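Local coordinates for methylmalonyl-CoA carboxyltransferase 12S subunit (Propionibacterium freudenreichii, PDB 1ON3), which catalyses transfer of the carboxyl group of methylmalonyl-CoA to the biotin of the 1.3S subunit, as the hexameric core of the transcarboxylase complex, at residues K37-G42 with A46-N51; T87-G90 with R95-H98; I173-C178 with E239-A244; F191-K196 with E245-K250. All blocks are in the same frame, centred on the assembly; numbering follows the deposited sequence.

Contact 1: K37-G42 with A46-N51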
loop_
_atom_site.group_PDB
_atom_site.type_symbol
_atom_site.label_atom_id
_atom_site.label_comp_id
_atom_site.label_asym_id
_atom_site.label_seq_id
_atom_site.Cartn_x
_atom_site.Cartn_y
_atom_site.Cartn_z
ATOM N N LYS E 37 -2.363 51.405 -23.840
ATOM C CA LYS E 37 -1.576 51.858 -22.700
ATOM C C LYS E 37 -0.645 50.738 -22.232
ATOM O O LYS E 37 0.524 50.982 -21.902
ATOM C CB LYS E 37 -2.478 52.296 -21.548
ATOM C CG LYS E 37 -1.700 52.757 -20.321
ATOM C CD LYS E 37 -2.625 53.370 -19.277
ATOM C CE LYS E 37 -1.839 53.991 -18.129
ATOM N NZ LYS E 37 -2.735 54.692 -17.152
ATOM N N GLN E 38 -1.169 49.512 -22.197
ATOM C CA GLN E 38 -0.373 48.361 -21.778
ATOM C C GLN E 38 0.837 48.292 -22.710
ATOM O O GLN E 38 1.987 48.239 -22.259
ATOM C CB GLN E 38 -1.207 47.070 -21.867
ATOM C CG GLN E 38 -0.435 45.788 -21.505
ATOM C CD GLN E 38 -0.449 45.450 -20.016
ATOM O OE1 GLN E 38 -0.718 46.304 -19.155
ATOM N NE2 GLN E 38 -0.143 44.190 -19.705
ATOM N N HIS E 39 0.578 48.324 -24.014
ATOM C CA HIS E 39 1.649 48.277 -24.991
ATOM C C HIS E 39 2.638 49.433 -24.866
ATOM O O HIS E 39 3.847 49.247 -25.031
ATOM C CB HIS E 39 1.064 48.246 -26.395
ATOM C CG HIS E 39 0.545 46.904 -26.789
ATOM N ND1 HIS E 39 -0.376 46.726 -27.797
ATOM C CD2 HIS E 39 0.842 45.666 -26.326
ATOM C CE1 HIS E 39 -0.626 45.437 -27.939
ATOM N NE2 HIS E 39 0.100 44.772 -27.059
ATOM N N SER E 40 2.133 50.622 -24.569
ATOM C CA SER E 40 3.004 51.781 -24.437
ATOM C C SER E 40 3.955 51.601 -23.259
ATOM O O SER E 40 5.051 52.153 -23.264
ATOM C CB SER E 40 2.179 53.056 -24.243
ATOM O OG SER E 40 1.676 53.132 -22.922
ATOM N N GLN E 41 3.537 50.825 -22.256
ATOM C CA GLN E 41 4.362 50.585 -21.075
ATOM C C GLN E 41 5.360 49.459 -21.302
ATOM O O GLN E 41 6.040 49.024 -20.370
ATOM C CB GLN E 41 3.486 50.255 -19.863
ATOM C CG GLN E 41 2.509 51.352 -19.503
ATOM C CD GLN E 41 1.620 50.991 -18.325
ATOM O OE1 GLN E 41 1.157 49.860 -18.205
ATOM N NE2 GLN E 41 1.360 51.963 -17.461
ATOM N N GLY E 42 5.446 49.002 -22.544
ATOM C CA GLY E 42 6.367 47.936 -22.898
ATOM C C GLY E 42 5.956 46.543 -22.444
ATOM O O GLY E 42 6.816 45.678 -22.266
ATOM N N ALA E 46 -2.508 40.004 -21.828
ATOM C CA ALA E 46 -2.658 38.656 -21.294
ATOM C C ALA E 46 -2.722 37.599 -22.401
ATOM O O ALA E 46 -2.118 36.537 -22.285
ATOM C CB ALA E 46 -3.910 38.583 -20.458
ATOM N N ARG E 47 -3.451 37.882 -23.479
ATOM C CA ARG E 47 -3.573 36.899 -24.543
ATOM C C ARG E 47 -2.345 36.789 -25.430
ATOM O O ARG E 47 -2.048 35.709 -25.934
ATOM C CB ARG E 47 -4.847 37.167 -25.353
ATOM C CG ARG E 47 -6.090 36.873 -24.505
ATOM C CD ARG E 47 -7.407 37.317 -25.124
ATOM N NE ARG E 47 -8.504 37.038 -24.196
ATOM C CZ ARG E 47 -9.081 35.849 -24.047
ATOM N NH1 ARG E 47 -8.685 34.802 -24.774
ATOM N NH2 ARG E 47 -10.040 35.697 -23.156
ATOM N N GLU E 48 -1.627 37.892 -25.620
ATOM C CA GLU E 48 -0.410 37.847 -26.423
ATOM C C GLU E 48 0.616 36.978 -25.689
ATOM O O GLU E 48 1.351 36.211 -26.304
ATOM C CB GLU E 48 0.150 39.259 -26.626
ATOM C CG GLU E 48 -0.648 40.084 -27.621
ATOM C CD GLU E 48 -0.349 41.574 -27.540
ATOM O OE1 GLU E 48 -0.849 42.312 -28.403
ATOM O OE2 GLU E 48 0.368 42.012 -26.618
ATOM N N ARG E 49 0.657 37.107 -24.367
ATOM C CA ARG E 49 1.600 36.335 -23.555
ATOM C C ARG E 49 1.368 34.834 -23.706
ATOM O O ARG E 49 2.312 34.070 -23.908
ATOM C CB ARG E 49 1.485 36.752 -22.081
ATOM C CG ARG E 49 2.140 38.113 -21.808
ATOM C CD ARG E 49 1.721 38.730 -20.460
ATOM N NE ARG E 49 2.417 39.998 -20.223
ATOM C CZ ARG E 49 2.096 40.878 -19.277
ATOM N NH1 ARG E 49 1.083 40.645 -18.450
ATOM N NH2 ARG E 49 2.780 42.008 -19.169
ATOM N N LEU E 50 0.111 34.410 -23.622
ATOM C CA LEU E 50 -0.185 32.996 -23.775
ATOM C C LEU E 50 0.108 32.563 -25.206
ATOM O O LEU E 50 0.643 31.482 -25.439
ATOM C CB LEU E 50 -1.649 32.717 -23.432
ATOM C CG LEU E 50 -1.962 32.754 -21.940
ATOM C CD1 LEU E 50 -3.477 32.658 -21.722
ATOM C CD2 LEU E 50 -1.236 31.597 -21.255
ATOM N N ASN E 51 -0.222 33.421 -26.166
ATOM C CA ASN E 51 0.012 33.088 -27.562
ATOM C C ASN E 51 1.501 32.958 -27.862
ATOM O O ASN E 51 1.899 32.140 -28.683
ATOM C CB ASN E 51 -0.605 34.140 -28.483
ATOM C CG ASN E 51 -0.602 33.701 -29.931
ATOM O OD1 ASN E 51 -1.198 32.677 -30.281
ATOM N ND2 ASN E 51 0.074 34.463 -30.783
#
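His-39 and Glu-48 reach toward each other from their own helices, the carboxylate meeting the edge of the ring. The imidazole NE2-H of His-39 gives a nearly straight bond to OE2 of Glu-48 (2.8 Å, 171° at the hydrogen), using the syn lone pair of that oxygen. OE1 of Glu-48 receives a weak second bond from His-39 NE2 at 3.0 Å. Ring and carboxylate are almost coplanar, 7° apart. Glu-48, its chain extended beyond CG, also accepts from Thr-45 N through OE2, a further bond that helps to hold the carboxylate. With Glu-48 cut back to an alanine, His-39 NE2 and Thr-45 N would probably lose this acceptor, and the imidazole would be free to turn. Beside this pair, NE2 of Gln-38 comes within 3.7 Å of NH2 of Arg-49, amide and guanidinium inclined at 58°. Both are donors, and Asp-138 reconciles them: its OD2 accepts from Gln-38 and forms a salt bridge with Arg-49, which also pairs with Asp-241. Further out, helix 32-40 ends in a Schellman motif, with Gly-42 at positive phi as the C-prime residue. A short loop then leads to helix 46-53, whose Leu-50 rests on strands 85-92 and 95-102.

Contact 2: T87-G90 with R95-H98; sequences TGRG and RPVH
Pro-96 and Arg-89 run alongside one another in the same sense, on neighbouring strands of a beta hairpin. CB of Pro-96 sits over one face of the guanidinium, 3.4 Å from NH2 of Arg-89. Next comes Val-97, the hydrogen-bonded partner of Gly-90: Val-97 N gives to Gly-90 O at 2.8 Å, and Gly-90 N returns a bond to Val-97 O at 2.9 Å. Its side chain turns to the sheet face opposite Arg-89 and His-98, and CG2 reaches 3.6 Å from Gly-90 O, where glycine offers no side chain to meet it. His-98 forms a non-hydrogen-bonded pair with Arg-89, and CG of the arginine lies over the imidazole, 3.9 Å from the ring centroid and 23° off its normal, a CH-pi contact. With CG anti to the backbone N (chi1 -169°) and a bend at chi2, the arginine passes the ring and carries its guanidinium on to Pro-96. A serine in place of Arg-89 would probably uncover both the imidazole face and the proline. Arg-89 also packs on Met-505 of a neighbouring subunit, while His-98 ND1 bonds to Thr-131. The chemistry implies a division of labour: the paired backbone bonds set the register, while the arginine packs by its CG on the imidazole and by a guanidinium face on the proline.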
loop_
_atom_site.group_PDB
_atom_site.type_symbol
_atom_site.label_atom_id
_atom_site.label_comp_id
_atom_site.label_asym_id
_atom_site.label_seq_id
_atom_site.Cartn_x
_atom_site.Cartn_y
_atom_site.Cartn_z
ATOM N N THR E 87 -7.569 31.553 -18.859
ATOM C CA THR E 87 -7.120 30.247 -18.397
ATOM C C THR E 87 -7.396 29.117 -19.383
ATOM O O THR E 87 -8.402 29.116 -20.101
ATOM C CB THR E 87 -7.814 29.886 -17.081
ATOM O OG1 THR E 87 -9.228 29.852 -17.297
ATOM C CG2 THR E 87 -7.505 30.923 -15.989
ATOM N N GLY E 88 -6.506 28.131 -19.403
ATOM C CA GLY E 88 -6.718 27.022 -20.308
ATOM C C GLY E 88 -5.578 26.037 -20.363
ATOM O O GLY E 88 -4.689 26.037 -19.506
ATOM N N ARG E 89 -5.619 25.204 -21.400
ATOM C CA ARG E 89 -4.636 24.155 -21.633
ATOM C C ARG E 89 -3.979 24.370 -22.998
ATOM O O ARG E 89 -4.618 24.825 -23.943
ATOM C CB ARG E 89 -5.354 22.797 -21.578
ATOM C CG ARG E 89 -4.471 21.536 -21.530
ATOM C CD ARG E 89 -4.015 21.052 -22.906
ATOM N NE ARG E 89 -3.573 19.653 -22.873
ATOM C CZ ARG E 89 -3.154 18.974 -23.941
ATOM N NH1 ARG E 89 -3.118 19.562 -25.132
ATOM N NH2 ARG E 89 -2.767 17.704 -23.821
ATOM N N GLY E 90 -2.686 24.076 -23.088
ATOM C CA GLY E 90 -1.984 24.221 -24.349
ATOM C C GLY E 90 -0.783 23.303 -24.325
ATOM O O GLY E 90 -0.713 22.421 -23.470
ATOM N N ARG E 95 4.607 19.444 -25.261
ATOM C CA ARG E 95 4.295 19.049 -23.888
ATOM C C ARG E 95 3.043 19.727 -23.371
ATOM O O ARG E 95 2.934 20.950 -23.392
ATOM C CB ARG E 95 5.457 19.398 -22.950
ATOM C CG ARG E 95 6.755 18.673 -23.273
ATOM C CD ARG E 95 7.911 19.211 -22.438
ATOM N NE ARG E 95 7.597 19.172 -21.015
ATOM C CZ ARG E 95 8.415 19.573 -20.050
ATOM N NH1 ARG E 95 9.622 20.052 -20.351
ATOM N NH2 ARG E 95 8.020 19.473 -18.781
ATOM N N PRO E 96 2.079 18.938 -22.890
ATOM C CA PRO E 96 0.834 19.502 -22.363
ATOM C C PRO E 96 1.100 20.354 -21.118
ATOM O O PRO E 96 1.879 19.955 -20.241
ATOM C CB PRO E 96 0.016 18.251 -22.010
ATOM C CG PRO E 96 0.564 17.201 -22.962
ATOM C CD PRO E 96 2.039 17.466 -22.882
ATOM N N VAL E 97 0.462 21.520 -21.046
ATOM C CA VAL E 97 0.581 22.395 -19.883
ATOM C C VAL E 97 -0.751 23.093 -19.651
ATOM O O VAL E 97 -1.609 23.104 -20.533
ATOM C CB VAL E 97 1.656 23.521 -20.059
ATOM C CG1 VAL E 97 3.055 22.928 -20.189
ATOM C CG2 VAL E 97 1.311 24.405 -21.259
ATOM N N HIS E 98 -0.918 23.646 -18.452
ATOM C CA HIS E 98 -2.092 24.434 -18.090
ATOM C C HIS E 98 -1.535 25.805 -17.713
ATOM O O HIS E 98 -0.444 25.899 -17.143
ATOM C CB HIS E 98 -2.849 23.809 -16.918
ATOM C CG HIS E 98 -3.632 22.596 -17.307
ATOM N ND1 HIS E 98 -3.051 21.355 -17.480
ATOM C CD2 HIS E 98 -4.936 22.454 -17.640
ATOM C CE1 HIS E 98 -3.969 20.501 -17.906
ATOM N NE2 HIS E 98 -5.120 21.145 -18.014
#

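Contact 3: I173-C178 with E239-A244; sequences IIAGPC and EDDDAA
Ile-173 and Ala-244 face one another, the strand residue and the helix residue each directing its CB at the opposite segment, and their methyls CG2 and CB meet at 3.8 Å. In Ile-173 it is the CG2 branch, anti to the backbone N, that does the touching. Two residues along the strand, on the same side, Ala-175 also points its CB across, but its partner is polar: OD2 of Asp-241 approaches that methyl to 3.4 Å. The aspartate leaves its helix at a slant, and with CG anti to the carbonyl carbon (chi1 -69°) its carboxylate swings in toward the strand. A water completes this polar half, lying 2.6 Å from Asp-241 OD2 and 2.8 Å from Ala-175 O and thus bridging two buried acceptors that could not bond directly. The other oxygen, OD1, takes the backbone N of Gln-44 in addition to its arginine partner, so both oxygens have polar neighbours. Asp-240, the N-cap of the helix, receives Ala-243 N on its OD1 at 3.1 Å. This first turn lies over the C-terminal end of strand 170-175, where the chain turns a corner at Gly-176 and runs on to Pro-177 of the methylmalonyl-CoA pocket. Strand 133-139 pairs with strand 170-175 along one edge and strand 191-195 along the other, while Ala-244 also touches strand 236-238.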
loop_
_atom_site.group_PDB
_atom_site.type_symbol
_atom_site.label_atom_id
_atom_site.label_comp_id
_atom_site.label_asym_id
_atom_site.label_seq_id
_atom_site.Cartn_x
_atom_site.Cartn_y
_atom_site.Cartn_z
ATOM N N ILE E 173 5.262 34.094 -13.567
ATOM C CA ILE E 173 5.910 35.160 -14.329
ATOM C C ILE E 173 5.213 36.460 -13.934
ATOM O O ILE E 173 4.031 36.640 -14.230
ATOM C CB ILE E 173 5.764 34.970 -15.866
ATOM C CG1 ILE E 173 6.344 33.627 -16.303
ATOM C CG2 ILE E 173 6.507 36.079 -16.599
ATOM C CD1 ILE E 173 5.286 32.563 -16.548
ATOM N N ILE E 174 5.930 37.337 -13.232
ATOM C CA ILE E 174 5.370 38.618 -12.815
ATOM C C ILE E 174 5.709 39.579 -13.940
ATOM O O ILE E 174 6.887 39.877 -14.174
ATOM C CB ILE E 174 6.019 39.168 -11.518
ATOM C CG1 ILE E 174 6.309 38.043 -10.526
ATOM C CG2 ILE E 174 5.083 40.229 -10.909
ATOM C CD1 ILE E 174 5.120 37.289 -10.058
ATOM N N ALA E 175 4.682 40.074 -14.626
ATOM C CA ALA E 175 4.895 40.952 -15.770
ATOM C C ALA E 175 4.174 42.292 -15.669
ATOM O O ALA E 175 3.920 42.950 -16.681
ATOM C CB ALA E 175 4.468 40.224 -17.043
ATOM N N GLY E 176 3.857 42.671 -14.442
ATOM C CA GLY E 176 3.186 43.926 -14.171
ATOM C C GLY E 176 3.143 44.054 -12.666
ATOM O O GLY E 176 3.985 43.464 -11.970
ATOM N N PRO E 177 2.185 44.817 -12.117
ATOM C CA PRO E 177 2.126 44.941 -10.662
ATOM C C PRO E 177 1.674 43.626 -10.037
ATOM O O PRO E 177 1.069 42.779 -10.699
ATOM C CB PRO E 177 1.070 46.027 -10.440
ATOM C CG PRO E 177 1.131 46.834 -11.681
ATOM C CD PRO E 177 1.290 45.792 -12.758
ATOM N N CYS E 178 1.978 43.488 -8.757
ATOM C CA CYS E 178 1.594 42.349 -7.929
ATOM C C CYS E 178 1.576 43.009 -6.562
ATOM O O CYS E 178 2.478 42.830 -5.735
ATOM C CB CYS E 178 2.639 41.233 -7.978
ATOM S SG CYS E 178 2.017 39.679 -7.235
ATOM N N GLU E 239 14.346 41.050 -19.058
ATOM C CA GLU E 239 14.248 42.422 -19.554
ATOM C C GLU E 239 12.813 42.829 -19.856
ATOM O O GLU E 239 12.371 43.916 -19.473
ATOM C CB GLU E 239 15.088 42.600 -20.818
ATOM C CG GLU E 239 16.515 43.030 -20.558
ATOM C CD GLU E 239 16.600 44.382 -19.884
ATOM O OE1 GLU E 239 16.019 45.354 -20.413
ATOM O OE2 GLU E 239 17.250 44.471 -18.824
ATOM N N ASP E 240 12.089 41.965 -20.559
ATOM C CA ASP E 240 10.707 42.257 -20.905
ATOM C C ASP E 240 9.940 40.955 -21.060
ATOM O O ASP E 240 10.454 39.891 -20.732
ATOM C CB ASP E 240 10.635 43.059 -22.209
ATOM C CG ASP E 240 11.461 42.441 -23.324
ATOM O OD1 ASP E 240 11.653 41.206 -23.342
ATOM O OD2 ASP E 240 11.914 43.195 -24.197
ATOM N N ASP E 241 8.724 41.037 -21.583
ATOM C CA ASP E 241 7.912 39.845 -21.745
ATOM C C ASP E 241 8.459 38.813 -22.718
ATOM O O ASP E 241 8.300 37.622 -22.478
ATOM C CB ASP E 241 6.487 40.227 -22.140
ATOM C CG ASP E 241 5.745 40.905 -21.015
ATOM O OD1 ASP E 241 4.633 41.430 -21.252
ATOM O OD2 ASP E 241 6.282 40.909 -19.888
ATOM N N ASP E 242 9.079 39.242 -23.818
ATOM C CA ASP E 242 9.632 38.264 -24.768
ATOM C C ASP E 242 10.732 37.464 -24.070
ATOM O O ASP E 242 10.853 36.257 -24.260
ATOM C CB ASP E 242 10.233 38.946 -25.992
ATOM C CG ASP E 242 9.186 39.461 -26.962
ATOM O OD1 ASP E 242 9.399 40.567 -27.502
ATOM O OD2 ASP E 242 8.172 38.765 -27.204
ATOM N N ALA E 243 11.531 38.153 -23.264
ATOM C CA ALA E 243 12.620 37.510 -22.537
ATOM C C ALA E 243 12.097 36.568 -21.457
ATOM O O ALA E 243 12.695 35.520 -21.195
ATOM C CB ALA E 243 13.518 38.569 -21.908
ATOM N N ALA E 244 10.992 36.950 -20.818
ATOM C CA ALA E 244 10.413 36.142 -19.755
ATOM C C ALA E 244 9.862 34.851 -20.341
ATOM O O ALA E 244 9.966 33.787 -19.725
ATOM C CB ALA E 244 9.297 36.922 -19.037
HETATM O O HOH W 1 6.279 42.928 -18.278
#

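Contact 4: F191-K196 with E245-K250; sequences FIIMTK and ELIAKK
Ile-193 drives its delta methyl into the backbone of the helix at Ala-248, and on the strand side this one side chain carries the tight part of the contact. CD1 of Ile-193 lies 3.7 Å from CA of Ala-248 and 3.9 Å from its CB. The small side chain of Ala-248 probably permits so close an approach. Ile-193 and Ile-247 run alongside in opposing senses, with CD1 of Ile-193 3.9 Å from CG2 of Ile-247. The reach comes from an extended isoleucine, with CG1 anti to the carbonyl carbon (chi1 -64°) and chi2 at 161°, which sends CD1 straight out to the helix. All of this is apolar packing of a helix on the parallel part of the mixed sheet, in a domain of the ClpP/crotonase clan. Away from this core the helix turns charged residues outward on different sides: Lys-250 forms a salt bridge with Asp-304, and Lys-249 reaches the backbone O of Asn-52. At the end of the strand the exposed Lys-196 pairs with Glu-239. Within the fold, strand 191-195 runs between strands 170-175 and 236-238, and Ile-193 touches residues of both, Ile-173 and Phe-236 among them. Helix 241-253 packs on this side of the sheet, and its Ala-248 rests in addition on Leu-53 of helix 46-53.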
loop_
_atom_site.group_PDB
_atom_site.type_symbol
_atom_site.label_atom_id
_atom_site.label_comp_id
_atom_site.label_asym_id
_atom_site.label_seq_id
_atom_site.Cartn_x
_atom_site.Cartn_y
_atom_site.Cartn_z
ATOM N N PHE E 191 9.267 28.641 -9.169
ATOM C CA PHE E 191 10.153 29.652 -9.722
ATOM C C PHE E 191 9.434 30.924 -10.096
ATOM O O PHE E 191 8.366 30.878 -10.704
ATOM C CB PHE E 191 10.853 29.141 -10.979
ATOM C CG PHE E 191 11.709 27.942 -10.739
ATOM C CD1 PHE E 191 11.204 26.660 -10.924
ATOM C CD2 PHE E 191 13.001 28.094 -10.272
ATOM C CE1 PHE E 191 11.989 25.532 -10.639
ATOM C CE2 PHE E 191 13.787 26.983 -9.984
ATOM C CZ PHE E 191 13.278 25.701 -10.169
ATOM N N ILE E 192 10.025 32.060 -9.732
ATOM C CA ILE E 192 9.451 33.349 -10.101
ATOM C C ILE E 192 10.342 34.049 -11.124
ATOM O O ILE E 192 11.527 34.266 -10.858
ATOM C CB ILE E 192 9.314 34.306 -8.898
ATOM C CG1 ILE E 192 8.348 33.722 -7.864
ATOM C CG2 ILE E 192 8.809 35.670 -9.394
ATOM C CD1 ILE E 192 8.279 34.550 -6.568
ATOM N N ILE E 193 9.774 34.372 -12.291
ATOM C CA ILE E 193 10.476 35.106 -13.345
ATOM C C ILE E 193 9.807 36.468 -13.297
ATOM O O ILE E 193 8.591 36.553 -13.424
ATOM C CB ILE E 193 10.232 34.521 -14.752
ATOM C CG1 ILE E 193 10.802 33.104 -14.835
ATOM C CG2 ILE E 193 10.912 35.388 -15.802
ATOM C CD1 ILE E 193 10.213 32.307 -15.994
ATOM N N MET E 194 10.597 37.519 -13.112
ATOM C CA MET E 194 10.070 38.871 -12.996
ATOM C C MET E 194 10.667 39.793 -14.057
ATOM O O MET E 194 11.888 39.857 -14.197
ATOM C CB MET E 194 10.410 39.386 -11.597
ATOM C CG MET E 194 9.551 40.484 -11.084
ATOM S SD MET E 194 9.844 40.793 -9.326
ATOM C CE MET E 194 9.157 42.462 -9.276
ATOM N N THR E 195 9.822 40.514 -14.801
ATOM C CA THR E 195 10.333 41.423 -15.829
ATOM C C THR E 195 10.710 42.761 -15.199
ATOM O O THR E 195 10.335 43.046 -14.055
ATOM C CB THR E 195 9.294 41.718 -16.919
ATOM O OG1 THR E 195 8.278 42.571 -16.376
ATOM C CG2 THR E 195 8.671 40.428 -17.435
ATOM N N LYS E 196 11.441 43.588 -15.945
ATOM C CA LYS E 196 11.852 44.885 -15.415
ATOM C C LYS E 196 10.714 45.909 -15.399
ATOM O O LYS E 196 10.881 47.035 -14.932
ATOM C CB LYS E 196 13.076 45.409 -16.182
ATOM C CG LYS E 196 14.324 44.638 -15.789
ATOM C CD LYS E 196 15.599 45.174 -16.401
ATOM C CE LYS E 196 16.800 44.441 -15.792
ATOM N NZ LYS E 196 18.103 44.906 -16.330
ATOM N N GLU E 245 9.281 34.958 -21.532
ATOM C CA GLU E 245 8.719 33.809 -22.227
ATOM C C GLU E 245 9.836 32.857 -22.651
ATOM O O GLU E 245 9.687 31.637 -22.546
ATOM C CB GLU E 245 7.882 34.290 -23.418
ATOM C CG GLU E 245 6.553 34.915 -22.948
ATOM C CD GLU E 245 6.058 36.089 -23.791
ATOM O OE1 GLU E 245 5.108 36.767 -23.330
ATOM O OE2 GLU E 245 6.592 36.330 -24.895
ATOM N N LEU E 246 10.964 33.403 -23.102
ATOM C CA LEU E 246 12.089 32.550 -23.490
ATOM C C LEU E 246 12.648 31.865 -22.246
ATOM O O LEU E 246 12.986 30.685 -22.275
ATOM C CB LEU E 246 13.198 33.365 -24.173
ATOM C CG LEU E 246 12.945 33.809 -25.624
ATOM C CD1 LEU E 246 14.109 34.667 -26.137
ATOM C CD2 LEU E 246 12.789 32.560 -26.504
ATOM N N ILE E 247 12.752 32.604 -21.145
ATOM C CA ILE E 247 13.275 32.004 -19.915
ATOM C C ILE E 247 12.335 30.903 -19.425
ATOM O O ILE E 247 12.780 29.823 -19.028
ATOM C CB ILE E 247 13.466 33.073 -18.797
ATOM C CG1 ILE E 247 14.612 34.024 -19.179
ATOM C CG2 ILE E 247 13.776 32.389 -17.467
ATOM C CD1 ILE E 247 14.685 35.286 -18.312
ATOM N N ALA E 248 11.032 31.168 -19.462
ATOM C CA ALA E 248 10.059 30.169 -19.017
ATOM C C ALA E 248 10.193 28.861 -19.795
ATOM O O ALA E 248 10.092 27.786 -19.218
ATOM C CB ALA E 248 8.622 30.708 -19.161
ATOM N N LYS E 249 10.395 28.958 -21.106
ATOM C CA LYS E 249 10.536 27.767 -21.951
ATOM C C LYS E 249 11.843 27.044 -21.653
ATOM O O LYS E 249 11.867 25.820 -21.564
ATOM C CB LYS E 249 10.491 28.143 -23.443
ATOM C CG LYS E 249 9.181 28.778 -23.888
ATOM C CD LYS E 249 9.189 29.078 -25.394
ATOM C CE LYS E 249 7.914 29.790 -25.811
ATOM N NZ LYS E 249 7.878 30.149 -27.265
ATOM N N LYS E 250 12.925 27.800 -21.504
ATOM C CA LYS E 250 14.235 27.211 -21.197
ATOM C C LYS E 250 14.154 26.472 -19.851
ATOM O O LYS E 250 14.576 25.319 -19.724
ATOM C CB LYS E 250 15.301 28.312 -21.131
ATOM C CG LYS E 250 16.709 27.812 -20.784
ATOM C CD LYS E 250 17.306 27.026 -21.924
ATOM C CE LYS E 250 18.718 26.599 -21.616
ATOM N NZ LYS E 250 19.261 25.794 -22.724
#

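How the contacts relate
From the N terminus, contact 1 closes a short loop between two successive helices, and contact 2 follows in series as the hairpin of strands 85-92 and 95-102. Contacts 3 and 4 span much longer intervals and cross: strands 170-175 and 191-195 come first, in that order, and helix 241-253 then returns over both, its first turn serving contact 3 and the next turns contact 4. Their centres are about 7 Å apart. Contact 1 joins this group through Arg-49, which meets Asp-241 of contact 3, and through a packing touch on Glu-245 of contact 4. Contact 2 touches none of the others but shares the mixed sheet with contacts 3 and 4.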